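Local atomic coordinates of GTP cyclohydrolase 1 type 2 homolog (Escherichia coli, Escherichia coli O157:H7, PDB entry 1NMP), a protein that probably binds two divalent metal ions and probably protects against radiation damage, perhaps by helping to degrade radiation-damaged nucleotides. Residues E33-I38 against T234-T239. Numbering follows the deposited sequence.
Sequences ETVQKI and TDLDVT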
loop_
_atom_site.group_PDB
_atom_site.type_symbol
_atom_site.label_atom_id
_atom_site.label_comp_id
_atom_site.label_asym_id
_atom_site.label_seq_id
_atom_site.Cartn_x
_atom_site.Cartn_y
_atom_site.Cartn_z
ATOM N N GLU A 33 40.330 9.410 -36.462
ATOM C CA GLU A 33 41.707 9.085 -36.118
ATOM C C GLU A 33 42.262 9.711 -34.837
ATOM O O GLU A 33 42.971 9.033 -34.060
ATOM C CB GLU A 33 42.616 9.509 -37.238
ATOM C CG GLU A 33 43.878 8.758 -37.096
ATOM C CD GLU A 33 44.938 9.303 -37.949
ATOM O OE1 GLU A 33 45.339 10.508 -37.675
ATOM O OE2 GLU A 33 45.336 8.500 -38.878
ATOM N N THR A 34 42.031 11.015 -34.698
ATOM C CA THR A 34 42.492 11.739 -33.574
ATOM C C THR A 34 41.541 11.664 -32.394
ATOM O O THR A 34 40.368 12.046 -32.500
ATOM C CB THR A 34 42.680 13.156 -33.916
ATOM O OG1 THR A 34 43.416 13.250 -35.150
ATOM C CG2 THR A 34 43.450 13.825 -32.775
ATOM N N VAL A 35 42.051 11.147 -31.278
ATOM C CA VAL A 35 41.280 10.981 -30.074
ATOM C C VAL A 35 41.789 11.930 -28.995
ATOM O O VAL A 35 43.000 11.978 -28.745
ATOM C CB VAL A 35 41.405 9.550 -29.573
ATOM C CG1 VAL A 35 40.676 9.452 -28.255
ATOM C CG2 VAL A 35 40.734 8.576 -30.551
ATOM N N GLN A 36 40.880 12.681 -28.380
ATOM C CA GLN A 36 41.234 13.612 -27.332
ATOM C C GLN A 36 40.219 13.555 -26.125
ATOM O O GLN A 36 40.628 13.524 -24.943
ATOM C CB GLN A 36 41.326 15.039 -27.926
ATOM C CG GLN A 36 41.563 16.070 -26.892
ATOM C CD GLN A 36 42.789 15.750 -26.015
ATOM O OE1 GLN A 36 42.795 16.092 -24.819
ATOM N NE2 GLN A 36 43.831 15.120 -26.591
ATOM N N LYS A 37 38.912 13.537 -26.385
ATOM C CA LYS A 37 37.974 13.431 -25.277
ATOM C C LYS A 37 37.378 12.015 -25.279
ATOM O O LYS A 37 36.747 11.583 -26.249
ATOM C CB LYS A 37 36.868 14.473 -25.400
ATOM C CG LYS A 37 35.840 14.408 -24.279
ATOM C CD LYS A 37 34.676 15.451 -24.536
ATOM C CE LYS A 37 34.540 16.491 -23.400
ATOM N NZ LYS A 37 33.550 17.603 -23.690
ATOM N N ILE A 38 37.586 11.311 -24.164
ATOM C CA ILE A 38 37.173 9.918 -23.930
ATOM C C ILE A 38 36.117 9.781 -22.837
ATOM O O ILE A 38 36.266 10.433 -21.764
ATOM C CB ILE A 38 38.356 9.028 -23.436
ATOM C CG1 ILE A 38 39.430 8.778 -24.518
ATOM C CG2 ILE A 38 37.792 7.618 -23.169
ATOM C CD1 ILE A 38 40.124 9.998 -25.043
ATOM N N THR A 234 48.561 10.562 -19.609
ATOM C CA THR A 234 48.438 11.071 -20.975
ATOM C C THR A 234 47.767 12.432 -20.827
ATOM O O THR A 234 47.420 12.834 -19.703
ATOM C CB THR A 234 47.449 10.209 -21.849
ATOM O OG1 THR A 234 46.129 10.366 -21.273
ATOM C CG2 THR A 234 47.838 8.734 -21.921
ATOM N N ASP A 235 47.536 13.112 -21.953
ATOM C CA ASP A 235 46.880 14.453 -21.943
ATOM C C ASP A 235 45.419 14.291 -22.320
ATOM O O ASP A 235 44.688 15.283 -22.503
ATOM C CB ASP A 235 47.546 15.377 -22.960
ATOM C CG ASP A 235 49.043 15.455 -22.735
ATOM O OD1 ASP A 235 49.431 15.683 -21.558
ATOM O OD2 ASP A 235 49.823 15.283 -23.709
ATOM N N LEU A 236 45.010 13.028 -22.446
ATOM C CA LEU A 236 43.623 12.719 -22.790
ATOM C C LEU A 236 42.661 13.216 -21.690
ATOM O O LEU A 236 43.008 13.259 -20.513
ATOM C CB LEU A 236 43.479 11.196 -23.032
ATOM C CG LEU A 236 44.160 10.511 -24.266
ATOM C CD1 LEU A 236 44.344 8.995 -24.005
ATOM C CD2 LEU A 236 43.293 10.706 -25.525
ATOM N N ASP A 237 41.456 13.620 -22.116
ATOM C CA ASP A 237 40.386 14.113 -21.257
ATOM C C ASP A 237 39.391 12.960 -21.094
ATOM O O ASP A 237 38.448 12.852 -21.869
ATOM C CB ASP A 237 39.674 15.312 -21.907
ATOM C CG ASP A 237 38.283 15.533 -21.314
ATOM O OD1 ASP A 237 38.194 15.995 -20.141
ATOM O OD2 ASP A 237 37.258 15.199 -22.009
ATOM N N VAL A 238 39.594 12.120 -20.068
ATOM C CA VAL A 238 38.765 10.940 -19.793
ATOM C C VAL A 238 37.747 11.131 -18.628
ATOM O O VAL A 238 38.087 11.509 -17.509
ATOM C CB VAL A 238 39.720 9.749 -19.493
ATOM C CG1 VAL A 238 38.949 8.429 -19.336
ATOM C CG2 VAL A 238 40.788 9.645 -20.625
ATOM N N THR A 239 36.480 10.834 -18.898
ATOM C CA THR A 239 35.401 10.968 -17.917
ATOM C C THR A 239 34.744 9.558 -17.770
ATOM O O THR A 239 34.181 8.977 -18.727
ATOM C CB THR A 239 34.350 11.944 -18.481
ATOM O OG1 THR A 239 35.004 13.173 -18.796
ATOM C CG2 THR A 239 33.224 12.189 -17.517
#
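Ile38 N and Ile38 O bond the backbone of Asp237 and Thr239, on either side of Val238, where two parallel strands begin. Asp237 N donates to Gln36 O at 2.9 Å, nearly straight (171° at the hydrogen). Ile38 N donates to Asp237 O at 2.9 Å, from above the carbonyl plane. Thr239 N reaches Ile38 O, again at 2.9 Å. Ile38 pairs with Val238 and Lys37 with Asp237, their side chains alternating between the two faces as in any parallel beta pair.

Apolar contacts lie on the face of Ile38 and Val238. These two side chains run side by side, with Ile38 CB 3.8 Å from Val238 CG2. Ile38 CG1 stands beside its own backbone N (chi1 -69°), and the bend at chi2 turns CD1 toward Leu236. There CD1 meets Leu236 CD2 tightly, at 3.3 Å. The same Leu236 methyl touches Val35 CG1 at 4.0 Å.

On the other face, Lys37 NZ hydrogen-bonds to Leu55 O, not to Asp237.

Thr234 OG1 accepts from Leu236 N, an ST turn that leads out of helix 220-233. That helix covers Val238, while Leu236 touches Leu6 of helix 3-13. Within this chain, strand 237-240 edges a five-stranded mixed sheet. Strand 37-41 lies between it and strand 59-62, where Ile38 meets Ile61.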